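Local coordinates for uncharacterized bacterial lipoprotein (Bacteroides thetaiotaomicron VPI-5482, PDB 3GF6) that is a lipoprotein of unknown function, built almost wholly of beta strands and loops and assigned to the DUF3845 family, at residues E152-T164 with F174-L188. Numbering follows the deposited sequence.
With EDO (1,2-ethanediol), chain G.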
loop_
_atom_site.group_PDB
_atom_site.type_symbol
_atom_site.label_atom_id
_atom_site.label_comp_id
_atom_site.label_asym_id
_atom_site.label_seq_id
_atom_site.Cartn_x
_atom_site.Cartn_y
_atom_site.Cartn_z
ATOM N N GLU A 152 6.507 11.588 -8.579
ATOM C CA GLU A 152 6.996 10.416 -7.848
ATOM C C GLU A 152 5.917 9.400 -7.483
ATOM O O GLU A 152 6.217 8.250 -7.097
ATOM C CB GLU A 152 7.681 10.875 -6.558
ATOM C CG GLU A 152 9.005 11.598 -6.769
ATOM C CD GLU A 152 8.912 13.072 -7.071
ATOM O OE1 GLU A 152 7.798 13.655 -7.010
ATOM O OE2 GLU A 152 10.006 13.639 -7.349
ATOM N N VAL A 153 4.669 9.824 -7.577
ATOM C CA VAL A 153 3.531 8.930 -7.364
ATOM C C VAL A 153 3.173 8.249 -8.679
ATOM O O VAL A 153 2.782 8.904 -9.668
ATOM C CB VAL A 153 2.333 9.675 -6.743
ATOM C CG1 VAL A 153 1.092 8.798 -6.751
ATOM C CG2 VAL A 153 2.646 10.023 -5.293
ATOM N N PHE A 154 3.346 6.927 -8.690
ATOM C CA PHE A 154 3.164 6.109 -9.904
ATOM C C PHE A 154 1.725 5.568 -10.005
ATOM O O PHE A 154 1.153 5.477 -11.090
ATOM C CB PHE A 154 4.177 4.948 -9.945
ATOM C CG PHE A 154 5.633 5.388 -9.898
ATOM C CD1 PHE A 154 6.058 6.556 -10.515
ATOM C CD2 PHE A 154 6.566 4.649 -9.154
ATOM C CE1 PHE A 154 7.398 6.958 -10.442
ATOM C CE2 PHE A 154 7.890 5.053 -9.074
ATOM C CZ PHE A 154 8.302 6.201 -9.715
HETATM N N MSE A 155 1.158 5.199 -8.849
HETATM C CA MSE A 155 -0.193 4.669 -8.769
HETATM C C MSE A 155 -0.781 5.140 -7.462
HETATM O O MSE A 155 -0.168 5.024 -6.387
HETATM C CB MSE A 155 -0.243 3.131 -8.817
HETATM C CG MSE A 155 -1.649 2.546 -9.008
HETATM SE SE MSE A 155 -1.855 0.783 -8.216
HETATM C CE MSE A 155 -1.837 1.257 -6.304
ATOM N N CYS A 156 -1.981 5.681 -7.546
ATOM C CA CYS A 156 -2.707 6.087 -6.347
ATOM C C CYS A 156 -4.182 5.804 -6.586
ATOM O O CYS A 156 -4.790 6.393 -7.474
ATOM C CB CYS A 156 -2.487 7.583 -6.035
ATOM S SG CYS A 156 -3.261 8.101 -4.487
ATOM N N LYS A 157 -4.739 4.896 -5.802
ATOM C CA LYS A 157 -6.137 4.498 -5.905
ATOM C C LYS A 157 -6.785 4.557 -4.533
ATOM O O LYS A 157 -6.470 3.762 -3.620
ATOM C CB LYS A 157 -6.318 3.119 -6.554
ATOM C CG LYS A 157 -5.982 3.110 -8.060
ATOM C CD LYS A 157 -5.905 1.728 -8.633
ATOM C CE LYS A 157 -5.303 1.768 -10.069
ATOM N NZ LYS A 157 -6.041 2.578 -11.111
ATOM N N GLY A 158 -7.680 5.523 -4.386
ATOM C CA GLY A 158 -8.407 5.735 -3.141
ATOM C C GLY A 158 -9.910 5.641 -3.198
ATOM O O GLY A 158 -10.560 5.788 -4.249
ATOM N N GLY A 159 -10.490 5.389 -2.046
ATOM C CA GLY A 159 -11.950 5.465 -1.901
ATOM C C GLY A 159 -12.623 4.507 -2.869
ATOM O O GLY A 159 -12.180 3.355 -3.021
HETATM N N MSE A 160 -13.631 5.013 -3.569
HETATM C CA MSE A 160 -14.382 4.164 -4.519
HETATM C C MSE A 160 -13.574 3.836 -5.757
HETATM O O MSE A 160 -13.964 2.939 -6.535
HETATM C CB MSE A 160 -15.714 4.801 -4.912
HETATM C CG MSE A 160 -16.460 5.292 -3.781
HETATM SE SE MSE A 160 -18.059 6.086 -4.448
HETATM C CE MSE A 160 -19.093 4.496 -4.260
ATOM N N LYS A 161 -12.425 4.485 -5.939
ATOM C CA LYS A 161 -11.497 4.061 -6.991
ATOM C C LYS A 161 -10.638 2.862 -6.562
ATOM O O LYS A 161 -10.049 2.208 -7.408
ATOM C CB LYS A 161 -10.570 5.202 -7.424
ATOM C CG LYS A 161 -11.285 6.435 -7.926
ATOM C CD LYS A 161 -12.178 6.130 -9.090
ATOM C CE LYS A 161 -12.732 7.426 -9.677
ATOM N NZ LYS A 161 -13.416 7.158 -10.965
ATOM N N LEU A 162 -10.526 2.617 -5.263
ATOM C CA LEU A 162 -9.804 1.464 -4.753
ATOM C C LEU A 162 -10.729 0.267 -4.682
ATOM O O LEU A 162 -10.392 -0.832 -5.144
ATOM C CB LEU A 162 -9.223 1.748 -3.356
ATOM C CG LEU A 162 -8.624 0.522 -2.626
ATOM C CD1 LEU A 162 -7.450 -0.036 -3.452
ATOM C CD2 LEU A 162 -8.223 0.918 -1.200
ATOM N N GLY A 163 -11.898 0.459 -4.096
ATOM C CA GLY A 163 -12.842 -0.653 -3.974
ATOM C C GLY A 163 -14.256 -0.275 -3.620
ATOM O O GLY A 163 -14.659 0.898 -3.719
ATOM N N THR A 164 -14.997 -1.289 -3.196
ATOM C CA THR A 164 -16.406 -1.177 -2.896
ATOM C C THR A 164 -16.616 -1.197 -1.395
ATOM O O THR A 164 -16.106 -2.086 -0.714
ATOM C CB THR A 164 -17.175 -2.382 -3.478
ATOM O OG1 THR A 164 -16.956 -2.481 -4.897
ATOM C CG2 THR A 164 -18.638 -2.241 -3.186
ATOM N N PHE A 174 -11.469 -4.786 -2.505
ATOM C CA PHE A 174 -10.723 -4.221 -3.638
ATOM C C PHE A 174 -10.092 -5.279 -4.524
ATOM O O PHE A 174 -9.798 -6.386 -4.083
ATOM C CB PHE A 174 -9.614 -3.256 -3.133
ATOM C CG PHE A 174 -8.784 -3.821 -2.008
ATOM C CD1 PHE A 174 -7.684 -4.603 -2.275
ATOM C CD2 PHE A 174 -9.139 -3.591 -0.681
ATOM C CE1 PHE A 174 -6.943 -5.181 -1.245
ATOM C CE2 PHE A 174 -8.380 -4.123 0.374
ATOM C CZ PHE A 174 -7.286 -4.926 0.087
ATOM N N ASP A 175 -9.867 -4.922 -5.791
ATOM C CA ASP A 175 -9.188 -5.787 -6.734
ATOM C C ASP A 175 -8.663 -4.881 -7.839
ATOM O O ASP A 175 -9.377 -4.571 -8.792
ATOM C CB ASP A 175 -10.147 -6.850 -7.285
ATOM C CG ASP A 175 -9.438 -7.906 -8.154
ATOM O OD1 ASP A 175 -8.209 -7.784 -8.363
ATOM O OD2 ASP A 175 -10.117 -8.870 -8.623
ATOM N N ILE A 176 -7.442 -4.390 -7.648
ATOM C CA ILE A 176 -6.836 -3.392 -8.532
ATOM C C ILE A 176 -5.604 -3.997 -9.180
ATOM O O ILE A 176 -4.935 -4.908 -8.640
ATOM C CB ILE A 176 -6.481 -2.039 -7.804
ATOM C CG1 ILE A 176 -5.455 -2.289 -6.685
ATOM C CG2 ILE A 176 -7.772 -1.392 -7.317
ATOM C CD1 ILE A 176 -4.741 -1.061 -6.137
ATOM N N THR A 177 -5.306 -3.502 -10.357
ATOM C CA THR A 177 -4.074 -3.896 -11.043
ATOM C C THR A 177 -3.319 -2.663 -11.547
ATOM O O THR A 177 -3.900 -1.589 -11.755
ATOM C CB THR A 177 -4.357 -4.812 -12.231
ATOM O OG1 THR A 177 -5.197 -4.134 -13.178
ATOM C CG2 THR A 177 -4.981 -6.090 -11.769
ATOM N N TYR A 178 -2.015 -2.828 -11.727
ATOM C CA TYR A 178 -1.151 -1.787 -12.283
ATOM C C TYR A 178 -0.108 -2.463 -13.157
ATOM O O TYR A 178 0.445 -3.506 -12.788
ATOM C CB TYR A 178 -0.542 -0.943 -11.156
ATOM C CG TYR A 178 0.448 0.129 -11.598
ATOM C CD1 TYR A 178 0.026 1.418 -11.955
ATOM C CD2 TYR A 178 1.812 -0.137 -11.690
ATOM C CE1 TYR A 178 0.929 2.396 -12.324
ATOM C CE2 TYR A 178 2.742 0.860 -12.091
ATOM C CZ TYR A 178 2.296 2.114 -12.426
ATOM O OH TYR A 178 3.225 3.074 -12.814
ATOM N N ASP A 179 0.109 -1.896 -14.331
ATOM C CA ASP A 179 1.000 -2.460 -15.332
ATOM C C ASP A 179 1.583 -1.354 -16.211
ATOM O O ASP A 179 1.025 -0.978 -17.241
ATOM C CB ASP A 179 0.192 -3.488 -16.125
ATOM C CG ASP A 179 1.019 -4.325 -17.085
ATOM O OD1 ASP A 179 2.253 -4.179 -17.223
ATOM O OD2 ASP A 179 0.363 -5.161 -17.753
ATOM N N ARG A 180 2.710 -0.797 -15.781
ATOM C CA ARG A 180 3.280 0.349 -16.475
ATOM C C ARG A 180 4.794 0.239 -16.445
ATOM O O ARG A 180 5.353 -0.652 -15.785
ATOM C CB ARG A 180 2.788 1.677 -15.884
ATOM C CG ARG A 180 1.276 1.849 -15.834
ATOM C CD ARG A 180 0.664 2.126 -17.245
ATOM N NE ARG A 180 0.880 3.521 -17.610
ATOM C CZ ARG A 180 0.015 4.528 -17.431
ATOM N NH1 ARG A 180 -1.219 4.362 -16.952
ATOM N NH2 ARG A 180 0.391 5.733 -17.783
ATOM N N SER A 181 5.441 1.106 -17.217
ATOM C CA SER A 181 6.848 1.000 -17.494
ATOM C C SER A 181 7.569 2.355 -17.397
ATOM O O SER A 181 6.960 3.350 -17.048
ATOM C CB SER A 181 6.995 0.424 -18.916
ATOM O OG SER A 181 6.513 1.344 -19.884
ATOM N N ASP A 182 8.855 2.354 -17.747
ATOM C CA ASP A 182 9.693 3.551 -17.837
ATOM C C ASP A 182 9.757 4.322 -16.509
ATOM O O ASP A 182 9.777 5.566 -16.500
ATOM C CB ASP A 182 9.199 4.514 -18.935
ATOM C CG ASP A 182 9.112 3.868 -20.303
ATOM O OD1 ASP A 182 9.904 2.909 -20.602
ATOM O OD2 ASP A 182 8.256 4.357 -21.096
ATOM N N LEU A 183 9.797 3.590 -15.397
ATOM C CA LEU A 183 9.842 4.225 -14.098
ATOM C C LEU A 183 11.284 4.348 -13.592
ATOM O O LEU A 183 12.097 3.451 -13.824
ATOM C CB LEU A 183 9.015 3.437 -13.113
ATOM C CG LEU A 183 7.561 3.153 -13.495
ATOM C CD1 LEU A 183 6.935 2.238 -12.412
ATOM C CD2 LEU A 183 6.788 4.486 -13.683
ATOM N N SER A 184 11.563 5.469 -12.919
ATOM C CA SER A 184 12.861 5.737 -12.282
ATOM C C SER A 184 12.647 5.913 -10.781
ATOM O O SER A 184 11.726 6.600 -10.339
ATOM C CB SER A 184 13.524 7.002 -12.847
ATOM O OG SER A 184 13.838 6.866 -14.225
ATOM N N PHE A 185 13.490 5.277 -9.984
ATOM C CA PHE A 185 13.475 5.498 -8.546
ATOM C C PHE A 185 14.735 5.061 -7.841
ATOM O O PHE A 185 15.413 4.126 -8.301
ATOM C CB PHE A 185 12.292 4.790 -7.886
ATOM C CG PHE A 185 12.246 3.290 -8.141
ATOM C CD1 PHE A 185 13.003 2.397 -7.363
ATOM C CD2 PHE A 185 11.411 2.773 -9.127
ATOM C CE1 PHE A 185 12.944 1.047 -7.598
ATOM C CE2 PHE A 185 11.360 1.416 -9.355
ATOM C CZ PHE A 185 12.116 0.552 -8.584
ATOM N N SER A 186 14.975 5.675 -6.675
ATOM C CA SER A 186 15.958 5.195 -5.713
ATOM C C SER A 186 15.368 4.076 -4.902
ATOM O O SER A 186 15.967 3.027 -4.737
ATOM C CB SER A 186 16.461 6.334 -4.803
ATOM O OG SER A 186 17.164 5.831 -3.680
ATOM N N GLN A 187 14.188 4.339 -4.366
ATOM C CA GLN A 187 13.463 3.407 -3.534
ATOM C C GLN A 187 12.004 3.399 -3.989
ATOM O O GLN A 187 11.481 4.445 -4.339
ATOM C CB GLN A 187 13.556 3.809 -2.051
ATOM C CG GLN A 187 14.978 3.867 -1.543
ATOM C CD GLN A 187 15.053 4.381 -0.117
ATOM O OE1 GLN A 187 15.233 3.592 0.811
ATOM N NE2 GLN A 187 14.956 5.705 0.060
ATOM N N LEU A 188 11.391 2.212 -3.998
ATOM C CA LEU A 188 9.996 2.007 -4.395
ATOM C C LEU A 188 9.160 1.589 -3.173
ATOM O O LEU A 188 9.503 0.616 -2.458
ATOM C CB LEU A 188 9.928 0.926 -5.478
ATOM C CG LEU A 188 8.591 0.706 -6.195
ATOM C CD1 LEU A 188 8.229 1.921 -7.043
ATOM C CD2 LEU A 188 8.674 -0.592 -7.067
HETATM C C1 EDO G . -0.971 -6.247 -13.778
HETATM O O1 EDO G . -1.854 -7.082 -13.022
HETATM C C2 EDO G . -1.422 -6.325 -15.239
HETATM O O2 EDO G . -0.496 -7.111 -15.990
HETATM O O HOH W 1 -11.437 -2.712 -6.700
#
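Phe154 reaches across to Leu183, whose CD2 lies over one face of the ring, 4.1 Å from its centroid in a CH-pi contact. The Glu152 carbonyl oxygen sits over the centre of the opposite face. Leu188 CD1 meets the ring edge in plane, 3.7 Å from Phe154 CE2. The Phe185 side chain stands roughly perpendicular to that of Phe154. Next along, the Met155 and Tyr178 side chains run alongside each other, pointing opposite ways. With Met155 CG anti to the backbone N (chi1 -169°), it comes 3.6 Å from Tyr178 CD1. Met155 is present as selenomethionine; its SE lies obliquely, 5.0 Å from the Tyr178 ring centroid, a Met-aromatic contact. A bend at chi3 (71°) brings Met155 CE to 3.7 Å from Ile176 CD1. An alanine in place of Tyr178 would probably open a gap beside Met155 and leave the Arg17 carbonyl without its hydroxyl partner. Lys157 lays its CD against Ile176, while its NZ forms salt bridges with Asp14 and Glu16. Leu162 CD1 touches both Phe174 CB and Ile176 CD1. A water bridges Leu162 O (2.7 Å) and Asp175 N (2.9 Å). Strands 153-158 and 174-183 lie in different antiparallel sheets, their axes 8.9 Å apart at closest and nearly antiparallel (164°). Their facing side chains pack between the sheets, as in a beta-sandwich core, with Leu138 (strand 129-139) and Leu118 (strand 112-123) alongside.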